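Endoribonuclease PemK (Escherichia coli, PDB 1M1F) acts as the toxin of a plasmid-borne type II toxin-antitoxin system, probably as an endoribonuclease, and kills daughter cells that have lost the plasmid. Local coordinates at residues A[98-101]-A[102-106]; A[17-20]-A[21-25]. All blocks are in the same frame, centred on the assembly; numbering follows the deposited sequence.

Contact 1 (A[98-101]-A[102-106])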
ATOM      1  N   MET A  98      -1.512 -16.183  -4.698  1.00  7.65           N
ATOM      2  CA  MET A  98      -2.121 -14.871  -4.827  1.00  7.84           C
ATOM      3  C   MET A  98      -3.334 -14.748  -3.910  1.00  7.91           C
ATOM      4  O   MET A  98      -3.505 -13.725  -3.250  1.00  8.19           O
ATOM      5  CB  MET A  98      -2.502 -14.589  -6.283  1.00  7.98           C
ATOM      6  CG  MET A  98      -2.819 -13.123  -6.582  1.00  7.66           C
ATOM      7  SD  MET A  98      -1.409 -11.930  -6.308  1.00  5.67           S
ATOM      8  CE  MET A  98      -2.139 -10.881  -4.960  1.00  8.33           C
ATOM      9  N   ASN A  99      -4.168 -15.781  -3.841  1.00  7.87           N
ATOM     10  CA  ASN A  99      -5.352 -15.712  -3.002  1.00  8.55           C
ATOM     11  C   ASN A  99      -5.001 -15.656  -1.516  1.00  8.34           C
ATOM     12  O   ASN A  99      -5.683 -14.992  -0.739  1.00  8.44           O
ATOM     13  CB  ASN A  99      -6.307 -16.851  -3.328  1.00  9.10           C
ATOM     14  CG  ASN A  99      -6.897 -16.720  -4.724  1.00 10.03           C
ATOM     15  OD1 ASN A  99      -7.051 -15.614  -5.251  1.00 12.40           O
ATOM     16  ND2 ASN A  99      -7.247 -17.858  -5.328  1.00 12.98           N
ATOM     17  N   GLU A 100      -3.942 -16.343  -1.108  1.00  8.21           N
ATOM     18  CA  GLU A 100      -3.502 -16.258   0.282  1.00  8.44           C
ATOM     19  C   GLU A 100      -3.052 -14.821   0.606  1.00  7.29           C
ATOM     20  O   GLU A 100      -3.351 -14.283   1.684  1.00  7.52           O
ATOM     21  CB  GLU A 100      -2.376 -17.258   0.568  1.00  9.21           C
ATOM     22  CG  GLU A 100      -2.215 -17.520   2.053  1.00 13.42           C
ATOM     23  CD  GLU A 100      -1.392 -18.744   2.390  1.00 17.14           C
ATOM     24  OE1 GLU A 100      -1.337 -19.067   3.598  1.00 21.80           O
ATOM     25  OE2 GLU A 100      -0.833 -19.382   1.482  1.00 18.21           O
ATOM     26  N   VAL A 101      -2.334 -14.198  -0.330  1.00  6.66           N
ATOM     27  CA  VAL A 101      -1.882 -12.815  -0.185  1.00  6.40           C
ATOM     28  C   VAL A 101      -3.077 -11.853  -0.096  1.00  6.60           C
ATOM     29  O   VAL A 101      -3.131 -10.984   0.782  1.00  6.56           O
ATOM     30  CB  VAL A 101      -0.923 -12.456  -1.336  1.00  6.46           C
ATOM     31  CG1 VAL A 101      -0.629 -10.969  -1.394  1.00  7.07           C
ATOM     32  CG2 VAL A 101       0.364 -13.234  -1.175  1.00  6.62           C
ATOM     33  N   LEU A 102      -4.039 -12.007  -0.994  1.00  6.54           N
ATOM     34  CA  LEU A 102      -5.246 -11.186  -0.955  1.00  6.97           C
ATOM     35  C   LEU A 102      -5.979 -11.355   0.380  1.00  7.25           C
ATOM     36  O   LEU A 102      -6.501 -10.388   0.931  1.00  7.41           O
ATOM     37  CB  LEU A 102      -6.170 -11.508  -2.127  1.00  7.44           C
ATOM     38  CG  LEU A 102      -5.654 -11.160  -3.520  1.00  8.14           C
ATOM     39  CD1 LEU A 102      -6.643 -11.692  -4.536  1.00  9.20           C
ATOM     40  CD2 LEU A 102      -5.440  -9.664  -3.713  1.00  8.29           C
ATOM     41  N   GLY A 103      -6.024 -12.579   0.896  1.00  7.47           N
ATOM     42  CA  GLY A 103      -6.638 -12.838   2.184  1.00  7.63           C
ATOM     43  C   GLY A 103      -5.973 -12.065   3.307  1.00  7.65           C
ATOM     44  O   GLY A 103      -6.652 -11.510   4.169  1.00  8.26           O
ATOM     45  N   ARG A 104      -4.644 -12.036   3.320  1.00  7.94           N
ATOM     46  CA  ARG A 104      -3.928 -11.287   4.355  1.00  8.29           C
ATOM     47  C   ARG A 104      -4.229  -9.793   4.224  1.00  7.43           C
ATOM     48  O   ARG A 104      -4.506  -9.129   5.211  1.00  7.01           O
ATOM     49  CB  ARG A 104      -2.409 -11.490   4.281  1.00  9.12           C
ATOM     50  CG  ARG A 104      -1.836 -12.856   4.652  1.00 13.01           C
ATOM     51  CD  ARG A 104      -2.600 -13.643   5.619  1.00 15.88           C
ATOM     52  NE  ARG A 104      -1.725 -14.528   6.383  1.00 16.90           N
ATOM     53  CZ  ARG A 104      -1.748 -15.852   6.336  1.00 17.06           C
ATOM     54  NH1 ARG A 104      -2.580 -16.500   5.524  1.00 17.82           N
ATOM     55  NH2 ARG A 104      -0.914 -16.531   7.109  1.00 16.18           N
ATOM     56  N   LEU A 105      -4.195  -9.265   3.006  1.00  7.00           N
ATOM     57  CA  LEU A 105      -4.454  -7.844   2.804  1.00  7.18           C
ATOM     58  C   LEU A 105      -5.882  -7.470   3.190  1.00  6.95           C
ATOM     59  O   LEU A 105      -6.135  -6.354   3.675  1.00  7.28           O
ATOM     60  CB  LEU A 105      -4.186  -7.465   1.348  1.00  6.98           C
ATOM     61  CG  LEU A 105      -2.695  -7.394   0.997  1.00  7.75           C
ATOM     62  CD1 LEU A 105      -2.470  -7.471  -0.505  1.00  8.73           C
ATOM     63  CD2 LEU A 105      -2.063  -6.125   1.550  1.00  9.02           C
ATOM     64  N   SER A 106      -6.812  -8.400   2.999  1.00  7.60           N
ATOM     65  CA  SER A 106      -8.209  -8.161   3.337  1.00  8.81           C
ATOM     66  C   SER A 106      -8.383  -7.855   4.820  1.00  8.62           C
ATOM     67  O   SER A 106      -9.279  -7.101   5.201  1.00  9.63           O
ATOM     68  CB  SER A 106      -9.080  -9.357   2.955  1.00  9.38           C
ATOM     69  OG  SER A 106     -10.452  -8.995   3.030  1.00 12.59           O
TER
HETATM   70  O   HOH W   1      -4.731 -15.529   3.704  1.00 13.78           O

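Contact 2 (A[17-20]-A[21-25])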
ATOM      1  N   HIS A  17      12.205   2.248   9.042  1.00 11.80           N
ATOM      2  CA  HIS A  17      12.007   0.800   8.969  1.00 12.87           C
ATOM      3  C   HIS A  17      11.427   0.323   7.629  1.00 12.17           C
ATOM      4  O   HIS A  17      11.198  -0.871   7.453  1.00 12.62           O
ATOM      5  CB  HIS A  17      11.041   0.323  10.069  1.00 13.80           C
ATOM      6  CG  HIS A  17      11.513   0.552  11.476  1.00 17.29           C
ATOM      7  ND1 HIS A  17      11.147   1.658  12.213  1.00 19.68           N
ATOM      8  CD2 HIS A  17      12.254  -0.222  12.306  1.00 19.85           C
ATOM      9  CE1 HIS A  17      11.671   1.574  13.424  1.00 20.89           C
ATOM     10  NE2 HIS A  17      12.351   0.445  13.505  1.00 21.17           N
ATOM     11  N   GLU A  18      11.174   1.232   6.693  1.00 11.13           N
ATOM     12  CA  GLU A  18      10.581   0.860   5.409  1.00 11.16           C
ATOM     13  C   GLU A  18      11.433  -0.162   4.665  1.00 11.61           C
ATOM     14  O   GLU A  18      12.655  -0.100   4.697  1.00 11.66           O
ATOM     15  CB  GLU A  18      10.380   2.107   4.546  1.00 10.60           C
ATOM     16  CG  GLU A  18       9.280   3.023   5.076  1.00  9.91           C
ATOM     17  CD  GLU A  18       9.354   4.452   4.568  1.00  9.06           C
ATOM     18  OE1 GLU A  18      10.070   4.735   3.580  1.00  8.98           O
ATOM     19  OE2 GLU A  18       8.680   5.313   5.172  1.00  7.90           O
ATOM     20  N   GLN A  19      10.782  -1.109   4.001  1.00 12.12           N
ATOM     21  CA  GLN A  19      11.482  -2.125   3.238  1.00 12.51           C
ATOM     22  C   GLN A  19      12.366  -1.453   2.192  1.00 13.01           C
ATOM     23  O   GLN A  19      11.902  -0.614   1.424  1.00 12.67           O
ATOM     24  CB  GLN A  19      10.482  -3.065   2.570  1.00 12.74           C
ATOM     25  CG  GLN A  19      11.140  -4.268   1.922  1.00 13.64           C
ATOM     26  CD  GLN A  19      11.808  -5.185   2.929  1.00 15.93           C
ATOM     27  OE1 GLN A  19      13.004  -5.460   2.827  1.00 17.79           O
ATOM     28  NE2 GLN A  19      11.046  -5.648   3.905  1.00 17.49           N
ATOM     29  N   GLN A  20      13.639  -1.845   2.165  1.00 13.68           N
ATOM     30  CA  GLN A  20      14.631  -1.249   1.271  1.00 13.92           C
ATOM     31  C   GLN A  20      15.028  -2.167   0.122  1.00 13.66           C
ATOM     32  O   GLN A  20      14.672  -3.349   0.091  1.00 13.88           O
ATOM     33  CB  GLN A  20      15.930  -0.934   2.036  1.00 14.53           C
ATOM     34  CG  GLN A  20      15.761  -0.276   3.396  1.00 15.44           C
ATOM     35  CD  GLN A  20      17.090   0.125   4.032  1.00 17.31           C
ATOM     36  OE1 GLN A  20      17.137   1.024   4.879  1.00 20.31           O
ATOM     37  NE2 GLN A  20      18.170  -0.542   3.628  1.00 17.32           N
ATOM     38  N   GLY A  21      15.774  -1.598  -0.818  1.00 12.88           N
ATOM     39  CA  GLY A  21      16.445  -2.371  -1.852  1.00 12.55           C
ATOM     40  C   GLY A  21      15.734  -2.615  -3.165  1.00 11.77           C
ATOM     41  O   GLY A  21      14.573  -2.261  -3.365  1.00 12.23           O
ATOM     42  N   THR A  22      16.480  -3.206  -4.088  1.00 10.71           N
ATOM     43  CA  THR A  22      15.936  -3.689  -5.338  1.00 10.59           C
ATOM     44  C   THR A  22      15.605  -5.150  -5.060  1.00 10.14           C
ATOM     45  O   THR A  22      16.471  -5.930  -4.658  1.00 11.09           O
ATOM     46  CB  THR A  22      16.964  -3.579  -6.455  1.00 10.62           C
ATOM     47  OG1 THR A  22      17.183  -2.200  -6.768  1.00 11.60           O
ATOM     48  CG2 THR A  22      16.430  -4.168  -7.743  1.00 11.47           C
ATOM     49  N   ARG A  23      14.343  -5.519  -5.262  1.00  9.42           N
ATOM     50  CA  ARG A  23      13.893  -6.855  -4.922  1.00  8.95           C
ATOM     51  C   ARG A  23      12.628  -7.189  -5.683  1.00  8.68           C
ATOM     52  O   ARG A  23      11.990  -6.325  -6.283  1.00  8.45           O
ATOM     53  CB  ARG A  23      13.633  -6.943  -3.418  1.00  9.60           C
ATOM     54  CG  ARG A  23      12.520  -6.040  -2.936  1.00  9.87           C
ATOM     55  CD  ARG A  23      12.299  -6.079  -1.436  1.00 10.42           C
ATOM     56  NE  ARG A  23      13.502  -5.749  -0.678  1.00 11.88           N
ATOM     57  CZ  ARG A  23      14.260  -6.626  -0.030  1.00 12.90           C
ATOM     58  NH1 ARG A  23      13.965  -7.920  -0.010  1.00 13.60           N
ATOM     59  NH2 ARG A  23      15.336  -6.203   0.618  1.00 14.18           N
ATOM     60  N   PRO A  24      12.264  -8.461  -5.671  1.00  8.10           N
ATOM     61  CA  PRO A  24      11.010  -8.876  -6.290  1.00  7.44           C
ATOM     62  C   PRO A  24       9.844  -8.315  -5.500  1.00  6.87           C
ATOM     63  O   PRO A  24       9.906  -8.213  -4.266  1.00  7.04           O
ATOM     64  CB  PRO A  24      11.041 -10.408  -6.186  1.00  7.73           C
ATOM     65  CG  PRO A  24      12.431 -10.758  -5.803  1.00  9.40           C
ATOM     66  CD  PRO A  24      12.993  -9.594  -5.088  1.00  9.15           C
ATOM     67  N   VAL A  25       8.813  -7.932  -6.233  1.00  6.21           N
ATOM     68  CA  VAL A  25       7.558  -7.490  -5.646  1.00  6.13           C
ATOM     69  C   VAL A  25       6.418  -8.193  -6.376  1.00  6.18           C
ATOM     70  O   VAL A  25       6.549  -8.560  -7.549  1.00  6.83           O
ATOM     71  CB  VAL A  25       7.357  -5.948  -5.688  1.00  6.09           C
ATOM     72  CG1 VAL A  25       8.512  -5.220  -5.017  1.00  6.65           C
ATOM     73  CG2 VAL A  25       7.154  -5.462  -7.097  1.00  6.51           C
TER

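Contact 1 (A[98-101]-A[102-106])
The R104 guanidinium meets the E100 carboxylate obliquely, with the two planes 61° apart. The salt bridge between them is long, 3.4 Å from E100 OE1 to R104 NH1, and the skewed planes exclude a flat, two-pronged pairing. A water lies at the edge of the guanidinium, in its plane, and accepts from R104 NH1 at 3.0 Å. The same water donates to the backbone E100 O at 2.7 Å. The two side chains run side by side and point the same way. E100 is extended beyond CG, with CG anti to the backbone N (chi1 -161°), while R104 CG lies 3.6 Å from E100 O. The stronger polar partner of R104 is G56 O, bonded to NE.

These are i to i+4 contacts within helix 95-106, the last helix of this PemK/MazF fold. Four backbone bonds of the alpha-helical pattern link the segments, from L102 N to M98 O (2.9 Å, N-H...O angle 168°) through to L105 N to V101 O (3.0 Å).

M98, V101 and L105 are buried and apolar. M98 is bent at chi2 and chi3, which swings its terminal CE against L102 CD2 at 3.7 Å. The two side chains cross obliquely. V101 and L105 lie alongside each other, with V101 CG1 at 4.1 Å from L105 CD1, a loose touch. Among the strands, E100 and R104 touch V59 of strand 58-60, V101 packs on V72 and C74 of strand 71-79, and M98 and V101 both meet L26 of strand 22-27. L102 and L105 also pack against L109 of the second subunit.

Contact 2 (A[17-20]-A[21-25])
This is a local turn contact in which the R23 side chain folds back onto the backbone carbonyl of Q20. It lies at the surface, where the loop after strand 5-10 enters strand 22-27. R23 grips Q20 O side-on with two nitrogens. NE donates at 2.8 Å to Q20 O and approaches nearly along the C=O axis. NH2 donates to the same Q20 O at 3.0 Å, with a more bent N-H...O angle of 139°. The oxygen sits close to the guanidinium plane, so both N-H groups on that edge converge on one acceptor. Such a forked bond should restrict the rotation of the guanidinium.

R23 reaches back through its torsions. CG stands between the backbone N and the carbonyl carbon (chi1 64°), chi2 is extended, and the chain bends at chi3.

Strand 22-27 belongs to the antiparallel sheet of this PemK/MazF toxin, a fold of the SH3 clan, and runs between strands 5-10 and 41-46. The other end of the guanidinium is held by strand 41-46, through a hydrogen bond from R23 NH1 to V45 O. One side chain thus spans from the loop to a neighbouring strand.

Q19 OE1 lies over one face of the R23 guanidinium, 3.2 Å above the plane and offset toward the rim. It is 3.3 Å from R23 CZ. The amide and guanidinium planes are 64° apart. R23 NH2 is also near Q19 OE1, but the angle is too poor for a hydrogen bond. The oxygen therefore approaches the positive group from above.

G21 follows Q20 with a positive phi, a backbone shape that glycine adopts readily. G21 N is bonded to D12 OD1.

Contact 2 comes first along the chain, and contact 1 lies in the final helix. Their centres are 19 Å apart, on opposite sides of the centre of the chain, and their nearest atoms stay about 9 Å apart. Strand 22-27 connects them indirectly. It begins within contact 2, and its L26 packs against M98 and V101 of contact 1. Both sites also meet the second subunit of the homodimer. Helix 95-106 offers apolar side chains to L109 of that subunit. In the loop, H17 and E18 bond to its D81, and E18 makes a salt bridge to its R85. The second subunit is thus met at two separate places on this chain.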